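Local coordinates for extracellular invertase (Aspergillus kawachii, PDB 5XHA), which probably hydrolyses terminal beta-D-fructofuranosyl linkages of sucrose and related fructo-oligosaccharides, as a glycoside hydrolase family 32 enzyme, at residues 167-172 with 193-198; 241-246 with 268-273; 246-251 with 317-322. One frame throughout, in Å; residues are numbered along the deposited sequence.

Interaction 1. Residues 167-172 with 193-198. With FRU (beta-D-fructofuranose), chain B; FRU (beta-D-fructofuranose), chain C.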
# COMPACT_ATOMS: atom_id res chain seq x y z
N THR A 167 -9.01 -9.23 11.06
CA THR A 167 -10.45 -9.16 10.82
C THR A 167 -10.84 -7.78 10.28
O THR A 167 -11.84 -7.65 9.58
CB THR A 167 -11.24 -9.34 12.12
OG1 THR A 167 -10.61 -8.59 13.16
CG2 THR A 167 -11.30 -10.80 12.51
N ALA A 168 -10.05 -6.78 10.67
CA ALA A 168 -10.28 -5.38 10.40
C ALA A 168 -9.02 -4.62 10.81
O ALA A 168 -8.25 -5.10 11.65
CB ALA A 168 -11.46 -4.88 11.23
N PHE A 169 -8.83 -3.44 10.23
CA PHE A 169 -7.63 -2.62 10.46
C PHE A 169 -7.93 -1.17 10.10
O PHE A 169 -7.53 -0.67 9.05
CB PHE A 169 -6.48 -3.18 9.64
CG PHE A 169 -5.13 -2.55 9.92
CD1 PHE A 169 -4.49 -2.78 11.11
CD2 PHE A 169 -4.49 -1.78 8.96
CE1 PHE A 169 -3.26 -2.21 11.38
CE2 PHE A 169 -3.25 -1.21 9.21
CZ PHE A 169 -2.63 -1.42 10.43
N ARG A 170 -8.66 -0.48 10.98
CA ARG A 170 -9.18 0.85 10.70
C ARG A 170 -9.40 1.73 11.91
O ARG A 170 -9.26 1.29 13.06
CB ARG A 170 -10.50 0.73 9.94
CG ARG A 170 -11.56 -0.13 10.61
CD ARG A 170 -12.89 -0.08 9.85
NE ARG A 170 -13.87 -1.02 10.40
CZ ARG A 170 -13.98 -2.32 10.09
NH1 ARG A 170 -13.20 -2.86 9.16
NH2 ARG A 170 -14.90 -3.08 10.71
N ASP A 171 -9.78 2.98 11.63
CA ASP A 171 -10.21 3.97 12.65
C ASP A 171 -9.06 4.43 13.52
O ASP A 171 -9.16 4.43 14.76
CB ASP A 171 -11.35 3.44 13.52
CG ASP A 171 -12.49 2.84 12.72
OD1 ASP A 171 -12.66 3.21 11.53
OD2 ASP A 171 -13.20 1.98 13.29
N PRO A 172 -7.97 4.88 12.88
CA PRO A 172 -6.78 5.34 13.60
C PRO A 172 -7.13 6.49 14.52
O PRO A 172 -7.78 7.47 14.09
CB PRO A 172 -5.83 5.79 12.47
CG PRO A 172 -6.73 6.06 11.30
CD PRO A 172 -7.84 5.07 11.42
N THR A 193 -0.94 6.28 18.09
CA THR A 193 -2.09 5.93 17.30
C THR A 193 -2.50 4.51 17.68
O THR A 193 -1.68 3.62 17.65
CB THR A 193 -1.74 5.98 15.80
OG1 THR A 193 -1.51 7.34 15.40
CG2 THR A 193 -2.86 5.41 14.97
N VAL A 194 -3.77 4.31 18.03
CA VAL A 194 -4.31 2.96 18.04
C VAL A 194 -5.15 2.75 16.80
O VAL A 194 -5.90 3.64 16.38
CB VAL A 194 -5.12 2.55 19.30
CG1 VAL A 194 -4.20 2.40 20.49
CG2 VAL A 194 -6.25 3.51 19.59
N ILE A 195 -5.02 1.56 16.23
CA ILE A 195 -5.85 1.12 15.13
C ILE A 195 -6.70 -0.03 15.67
O ILE A 195 -6.20 -0.85 16.43
CB ILE A 195 -4.98 0.69 13.92
CG1 ILE A 195 -4.15 1.89 13.43
CG2 ILE A 195 -5.87 0.10 12.83
CD1 ILE A 195 -3.21 1.60 12.27
N SER A 196 -7.98 -0.07 15.29
CA SER A 196 -8.91 -1.06 15.83
C SER A 196 -9.21 -2.20 14.86
O SER A 196 -9.32 -2.01 13.65
CB SER A 196 -10.21 -0.39 16.21
OG SER A 196 -9.99 0.57 17.22
N GLY A 197 -9.36 -3.39 15.42
CA GLY A 197 -9.82 -4.54 14.67
C GLY A 197 -9.66 -5.82 15.46
O GLY A 197 -10.28 -6.01 16.53
N GLY A 198 -8.81 -6.70 14.94
CA GLY A 198 -8.59 -8.00 15.55
C GLY A 198 -7.89 -8.93 14.60
O GLY A 198 -7.53 -8.53 13.49
C1 FRU B . -18.32 1.54 12.63
C2 FRU B . -17.55 1.58 11.28
C3 FRU B . -16.10 2.05 11.49
C4 FRU B . -15.75 2.58 10.10
C5 FRU B . -17.06 3.18 9.61
C6 FRU B . -17.34 2.93 8.13
O1 FRU B . -19.73 1.77 12.48
O3 FRU B . -15.22 1.03 11.98
O4 FRU B . -14.72 3.57 10.09
O5 FRU B . -18.10 2.60 10.42
O6 FRU B . -18.69 3.30 7.79
C1 FRU C . -18.79 -0.43 10.51
C2 FRU C . -18.89 -1.43 9.34
C3 FRU C . -18.54 -2.90 9.68
C4 FRU C . -18.10 -3.46 8.33
C5 FRU C . -17.73 -2.23 7.48
C6 FRU C . -18.59 -2.09 6.22
O1 FRU C . -17.55 0.31 10.56
O2 FRU C . -20.24 -1.39 8.84
O3 FRU C . -19.60 -3.71 10.24
O4 FRU C . -17.03 -4.38 8.50
O5 FRU C . -17.98 -1.06 8.28
O6 FRU C . -17.71 -2.07 5.11
O HOH W 1 -8.68 2.82 17.03
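Arg170 and Ser196 form an antiparallel hydrogen-bonded pair. Arg170 N donates to Ser196 O at 3.1 Å, almost straight at 172°. Ser196 N returns a bond of 2.9 Å to Arg170 O. Phe169 and Ile195 meet beside this pair. Ile195 CG2 sits over one face of the Phe169 ring, displaced toward its rim and 3.9 Å from the ring centroid. The other branch of Ile195 reaches along to the far end of the ring, where CD1 lies 3.6 Å from Phe169 CZ. Further along, Thr167 N bonds to Gly198 O at 2.9 Å, from well above the carbonyl plane. A water bridges Asp171 O, Val194 O and Ser196 OG.

The two strands run antiparallel in a four-stranded sheet, one blade of the family 32 beta-propeller. Strand 166-176 carries the Arg-Asp-Pro motif of this family. Asp171 has a left-handed backbone conformation, and the side chains of Arg170 and Asp171 both reach the bound sugar. Arg170 CG stands between its own backbone N and carbonyl carbon (chi1 54°), and the chain then runs extended to NE. NE meets O3 of the chain B fructose at 2.9 Å, in the guanidinium plane. Asp171 takes the same fructose with both oxygens, OD1 to O4 at 2.5 Å and OD2 to O3 at 2.6 Å.

Neighbouring groups position these side chains. Arg170 NH1 makes a salt bridge with Glu134 and NH2 with Glu248, itself beside the sugars. Thr249 N holds Asp171 OD2, Gly250 N binds Ser196 OG, and Asn246 OD1 probably binds Thr167 OG1.

Interaction 2. Residues 241-246 with 268-273. With FRU (beta-D-fructofuranose), chain D; FRU (beta-D-fructofuranose), chain C.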
# COMPACT_ATOMS: atom_id res chain seq x y z
N GLY A 241 -21.34 -6.11 28.17
CA GLY A 241 -21.54 -6.79 26.90
C GLY A 241 -20.52 -7.88 26.68
O GLY A 241 -20.20 -8.62 27.61
N ARG A 242 -20.03 -7.99 25.44
CA ARG A 242 -18.96 -8.90 25.10
C ARG A 242 -17.86 -8.16 24.34
O ARG A 242 -18.11 -7.13 23.72
CB ARG A 242 -19.49 -10.09 24.28
CG ARG A 242 -20.77 -10.74 24.82
CD ARG A 242 -21.08 -12.07 24.13
NE ARG A 242 -20.05 -13.06 24.44
CZ ARG A 242 -20.00 -13.80 25.56
NH1 ARG A 242 -20.93 -13.70 26.50
NH2 ARG A 242 -18.99 -14.64 25.75
N TRP A 243 -16.64 -8.67 24.42
CA TRP A 243 -15.55 -8.20 23.56
C TRP A 243 -15.82 -8.61 22.11
O TRP A 243 -15.37 -7.95 21.18
CB TRP A 243 -14.20 -8.75 24.03
CG TRP A 243 -13.85 -8.45 25.48
CD1 TRP A 243 -13.38 -9.35 26.42
CD2 TRP A 243 -13.92 -7.19 26.15
NE1 TRP A 243 -13.16 -8.71 27.62
CE2 TRP A 243 -13.48 -7.39 27.48
CE3 TRP A 243 -14.32 -5.90 25.76
CZ2 TRP A 243 -13.43 -6.35 28.42
CZ3 TRP A 243 -14.27 -4.87 26.69
CH2 TRP A 243 -13.82 -5.10 28.00
N ALA A 244 -16.55 -9.71 21.94
CA ALA A 244 -17.12 -10.10 20.67
C ALA A 244 -16.05 -10.41 19.60
O ALA A 244 -14.95 -10.85 19.92
CB ALA A 244 -18.12 -9.05 20.20
N PHE A 245 -16.37 -10.18 18.33
CA PHE A 245 -15.57 -10.69 17.25
C PHE A 245 -14.65 -9.65 16.62
O PHE A 245 -13.78 -10.00 15.83
CB PHE A 245 -16.50 -11.28 16.20
CG PHE A 245 -17.24 -12.50 16.69
CD1 PHE A 245 -16.70 -13.77 16.52
CD2 PHE A 245 -18.47 -12.38 17.29
CE1 PHE A 245 -17.38 -14.90 16.95
CE2 PHE A 245 -19.16 -13.51 17.73
CZ PHE A 245 -18.62 -14.77 17.56
N ASN A 246 -14.83 -8.38 16.95
CA ASN A 246 -13.98 -7.33 16.36
C ASN A 246 -14.14 -6.03 17.13
O ASN A 246 -15.24 -5.74 17.58
CB ASN A 246 -14.36 -7.14 14.88
CG ASN A 246 -13.39 -6.24 14.15
OD1 ASN A 246 -12.20 -6.55 14.05
ND2 ASN A 246 -13.90 -5.13 13.61
N THR A 268 -10.40 3.45 27.60
CA THR A 268 -10.67 3.36 26.16
C THR A 268 -12.19 3.22 25.96
O THR A 268 -12.88 2.65 26.81
CB THR A 268 -9.91 2.18 25.49
OG1 THR A 268 -10.07 2.22 24.06
CG2 THR A 268 -10.39 0.83 26.01
N THR A 269 -12.70 3.81 24.87
CA THR A 269 -14.04 3.45 24.36
C THR A 269 -13.90 2.69 23.03
O THR A 269 -13.02 2.98 22.23
CB THR A 269 -14.99 4.65 24.23
OG1 THR A 269 -14.50 5.60 23.26
CG2 THR A 269 -15.17 5.35 25.57
N ILE A 270 -14.74 1.67 22.85
CA ILE A 270 -14.73 0.83 21.66
C ILE A 270 -16.14 0.44 21.30
O ILE A 270 -17.01 0.34 22.17
CB ILE A 270 -13.97 -0.50 21.84
CG1 ILE A 270 -14.34 -1.15 23.18
CG2 ILE A 270 -12.47 -0.30 21.75
CD1 ILE A 270 -13.85 -2.57 23.29
N GLY A 271 -16.36 0.21 20.02
CA GLY A 271 -17.49 -0.58 19.58
C GLY A 271 -17.03 -2.02 19.48
O GLY A 271 -15.88 -2.27 19.08
N THR A 272 -17.89 -2.96 19.86
CA THR A 272 -17.62 -4.38 19.58
C THR A 272 -18.71 -4.91 18.67
O THR A 272 -19.88 -4.59 18.84
CB THR A 272 -17.50 -5.25 20.85
OG1 THR A 272 -18.78 -5.47 21.44
CG2 THR A 272 -16.59 -4.59 21.86
N GLU A 273 -18.29 -5.71 17.68
CA GLU A 273 -19.17 -6.34 16.71
C GLU A 273 -19.44 -7.77 17.14
O GLU A 273 -18.53 -8.63 17.12
CB GLU A 273 -18.52 -6.34 15.33
CG GLU A 273 -18.21 -4.97 14.79
CD GLU A 273 -17.94 -5.00 13.30
OE1 GLU A 273 -18.91 -5.21 12.54
OE2 GLU A 273 -16.76 -4.85 12.92
C1 FRU D . -12.50 -17.35 12.58
C2 FRU D . -13.54 -16.67 13.45
C3 FRU D . -14.53 -15.96 12.53
C4 FRU D . -14.21 -14.49 12.71
C5 FRU D . -13.02 -14.39 13.67
C6 FRU D . -13.18 -13.34 14.78
O1 FRU D . -11.87 -16.39 11.72
O2 FRU D . -14.18 -17.63 14.31
O3 FRU D . -15.90 -16.24 12.83
O4 FRU D . -13.91 -13.95 11.42
O5 FRU D . -12.85 -15.70 14.24
O6 FRU D . -12.03 -13.28 15.65
C1 FRU C . -18.79 -0.43 10.51
C2 FRU C . -18.89 -1.43 9.34
C3 FRU C . -18.54 -2.90 9.68
C4 FRU C . -18.10 -3.46 8.33
C5 FRU C . -17.73 -2.23 7.48
C6 FRU C . -18.59 -2.09 6.22
O1 FRU C . -17.55 0.31 10.56
O2 FRU C . -20.24 -1.39 8.84
O3 FRU C . -19.60 -3.71 10.24
O4 FRU C . -17.03 -4.38 8.50
O5 FRU C . -17.98 -1.06 8.28
O6 FRU C . -17.71 -2.07 5.11
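Glu273 and Asn246 join the C-terminal end of strand 265-274, beside the sugars, to the loop that enters the same propeller blade. Strand 265-274 belongs to an antiparallel sheet of the five-bladed family 32 propeller, and residues 241-246 lead into its partner strand 247-248. Two backbone bonds set the register. Glu273 N donates to Asn246 O at 3.1 Å, in the carbonyl plane, and Phe245 N donates to Glu273 O at 2.9 Å.

From there the Glu273 side chain runs out beside Asn246, pointing the same way. Its CB lies 4.0 Å from Asn246 O, and CG passes the same carbonyl oxygen. Beyond CG the chain is extended and brings CD close to the chain C fructose. The carboxylate then divides its work. OE1 accepts from O3 of the chain C fructose at 2.8 Å and is also bonded to Thr284 OG1. OE2 accepts from Asn246 ND2 at 3.0 Å through its anti lone pair. Amide and carboxylate planes are 66° apart. Asn246 CG stands anti to its backbone N (chi1 -171°), which lays the amide beside the glutamate.

Deeper in the blade, Ile270 CD1 meets Trp243 CZ3 at 4.1 Å, the side chains crossing at about a right angle. Nearby, the hydroxyl OG1 of Thr272 donates to Arg242 O at 2.9 Å.

Interaction 3. Residues 246-251 with 317-322. With NA (sodium ion), chain E; FRU (beta-D-fructofuranose), chain B; FRU (beta-D-fructofuranose), chain C.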
# COMPACT_ATOMS: atom_id res chain seq x y z
N ASN A 246 -14.83 -8.38 16.95
CA ASN A 246 -13.98 -7.33 16.36
C ASN A 246 -14.14 -6.03 17.13
O ASN A 246 -15.24 -5.74 17.58
CB ASN A 246 -14.36 -7.14 14.88
CG ASN A 246 -13.39 -6.24 14.15
OD1 ASN A 246 -12.20 -6.55 14.05
ND2 ASN A 246 -13.90 -5.13 13.61
N PHE A 247 -13.06 -5.26 17.29
CA PHE A 247 -13.13 -3.93 17.89
C PHE A 247 -13.15 -2.86 16.80
O PHE A 247 -12.40 -2.93 15.84
CB PHE A 247 -11.93 -3.62 18.81
CG PHE A 247 -11.91 -4.37 20.13
CD1 PHE A 247 -13.02 -5.04 20.63
CD2 PHE A 247 -10.74 -4.38 20.88
CE1 PHE A 247 -12.96 -5.71 21.83
CE2 PHE A 247 -10.68 -5.05 22.10
CZ PHE A 247 -11.79 -5.71 22.57
N GLU A 248 -14.00 -1.85 16.99
CA GLU A 248 -14.04 -0.68 16.13
C GLU A 248 -13.91 0.59 16.97
O GLU A 248 -14.13 0.57 18.18
CB GLU A 248 -15.36 -0.65 15.34
CG GLU A 248 -15.57 -1.89 14.47
CD GLU A 248 -16.76 -1.77 13.56
OE1 GLU A 248 -17.90 -1.77 14.06
OE2 GLU A 248 -16.53 -1.68 12.33
N THR A 249 -13.56 1.68 16.29
CA THR A 249 -13.59 3.03 16.84
C THR A 249 -12.94 3.22 18.20
O THR A 249 -13.45 3.97 19.05
CB THR A 249 -15.03 3.62 16.84
OG1 THR A 249 -15.87 2.91 17.75
CG2 THR A 249 -15.61 3.54 15.44
N GLY A 250 -11.79 2.57 18.41
CA GLY A 250 -11.08 2.66 19.67
C GLY A 250 -10.62 4.10 19.91
O GLY A 250 -9.97 4.68 19.06
N ASN A 251 -11.02 4.67 21.05
CA ASN A 251 -10.49 5.94 21.53
C ASN A 251 -9.66 5.65 22.78
O ASN A 251 -10.01 4.79 23.55
CB ASN A 251 -11.61 6.88 21.98
CG ASN A 251 -12.51 7.37 20.86
OD1 ASN A 251 -12.68 6.76 19.80
ND2 ASN A 251 -13.12 8.48 21.12
N SER A 317 -29.06 0.93 19.13
CA SER A 317 -28.58 1.68 17.96
C SER A 317 -27.41 2.62 18.27
O SER A 317 -26.88 3.26 17.37
CB SER A 317 -29.73 2.45 17.30
OG SER A 317 -30.73 1.58 16.78
N SER A 318 -26.99 2.68 19.54
CA SER A 318 -25.85 3.49 19.94
C SER A 318 -24.55 2.75 19.68
O SER A 318 -24.42 1.58 20.03
CB SER A 318 -25.94 3.85 21.41
OG SER A 318 -27.18 4.45 21.70
N TYR A 319 -23.58 3.44 19.08
CA TYR A 319 -22.36 2.82 18.63
C TYR A 319 -21.30 3.87 18.27
O TYR A 319 -21.58 5.06 18.24
CB TYR A 319 -22.66 1.93 17.41
CG TYR A 319 -21.62 0.89 17.14
CD1 TYR A 319 -21.27 -0.02 18.13
CD2 TYR A 319 -20.97 0.81 15.90
CE1 TYR A 319 -20.31 -0.98 17.90
CE2 TYR A 319 -19.98 -0.14 15.68
CZ TYR A 319 -19.66 -1.04 16.68
OH TYR A 319 -18.70 -2.02 16.52
N ALA A 320 -20.07 3.40 18.03
CA ALA A 320 -19.05 4.13 17.28
C ALA A 320 -18.67 5.49 17.82
O ALA A 320 -18.34 6.39 17.06
CB ALA A 320 -19.47 4.26 15.81
N ALA A 321 -18.64 5.64 19.13
CA ALA A 321 -18.39 6.94 19.73
C ALA A 321 -17.04 7.49 19.32
O ALA A 321 -16.04 6.75 19.26
CB ALA A 321 -18.49 6.86 21.24
N ALA A 322 -17.01 8.79 19.06
CA ALA A 322 -15.76 9.51 18.86
C ALA A 322 -15.73 10.71 19.77
O ALA A 322 -16.67 11.52 19.83
CB ALA A 322 -15.60 9.96 17.41
NA NA E . -25.46 -0.43 20.85
C1 FRU B . -18.32 1.54 12.63
C2 FRU B . -17.55 1.58 11.28
C3 FRU B . -16.10 2.05 11.49
C4 FRU B . -15.75 2.58 10.10
C5 FRU B . -17.06 3.18 9.61
C6 FRU B . -17.34 2.93 8.13
O1 FRU B . -19.73 1.77 12.48
O3 FRU B . -15.22 1.03 11.98
O4 FRU B . -14.72 3.57 10.09
O5 FRU B . -18.10 2.60 10.42
O6 FRU B . -18.69 3.30 7.79
C1 FRU C . -18.79 -0.43 10.51
C2 FRU C . -18.89 -1.43 9.34
C3 FRU C . -18.54 -2.90 9.68
C4 FRU C . -18.10 -3.46 8.33
C5 FRU C . -17.73 -2.23 7.48
C6 FRU C . -18.59 -2.09 6.22
O1 FRU C . -17.55 0.31 10.56
O2 FRU C . -20.24 -1.39 8.84
O3 FRU C . -19.60 -3.71 10.24
O4 FRU C . -17.03 -4.38 8.50
O5 FRU C . -17.98 -1.06 8.28
O6 FRU C . -17.71 -2.07 5.11
O HOH W 2 -15.31 4.61 20.94
O HOH W 3 -26.08 -2.49 21.78
O HOH W 4 -24.54 -0.34 23.05
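Tyr319 OH donates a short hydrogen bond of 2.6 Å to Glu248 OE1, using the anti lone pair of that oxygen. The two side chains cross at about a right angle. OE1 lies at the edge of the Tyr319 ring, near its plane, and carboxylate and ring planes are 47° apart. Tyr319 CG is anti to the backbone N (chi1 -160°), and this swings the phenol toward Glu248. The bond, with the salt bridge from Arg170 to OE2, helps to fix the rotation of the carboxylate.

The other oxygen, OE2, lies between Arg170 and the sugars. Glu248 OE2 is 2.9 Å from O1 of the chain C fructose, the oxygen that links it to C2 of the chain B fructose. Glu248 OE2 is also 3.0 Å from O3 of the chain B fructose. Glu248 thus sits at the glycosidic bond, consistent with the acid/base glutamate of family 32. O1 of the chain B fructose lies at the edge of the Tyr319 ring.

Farther along, Thr249 packs against Ala320. Its OG1 is 3.4 Å from Ala320 CA, and its methyl CG2 is 3.9 Å from Ala320 CB. A water donates to both backbones, to Thr249 O at 2.7 Å and to Ala321 O at 2.8 Å.

At the start of strand 318-326, Ser318 O binds a sodium ion with two waters and the carbonyls of His287, Gly315 and Phe316. Strand 318-326 pairs with 341-348 in one sheet, while strands 247-248 and 250-255 pair with 265-274 in another. The contact therefore bridges two propeller blades, with Asp41 of strand 37-47 touching both Thr249 and Ala320.

The three contacts line one pocket around the linked chain B and chain C fructoses. Interactions 2 and 3 share Asn246, and their centres are 8 Å apart. Gly271 O and Glu248 N, 2.8 Å apart, probably join them by a hydrogen bond. Interaction 1 lies about 12 and 11 Å from their centres, on the neighbouring blade. Arg170 NH2 makes a salt bridge to Glu248 OE2 at 2.7 Å, and a long, weak ion pair with Glu273 OE2 at 3.4 Å. The probable hydrogen bond between Thr167 OG1 and Asn246 OD1, 2.7 Å long, joins interaction 1 to interaction 2. Interactions 1 and 3 touch both sugars, whereas interaction 2 reaches the chain C fructose of this linked pair.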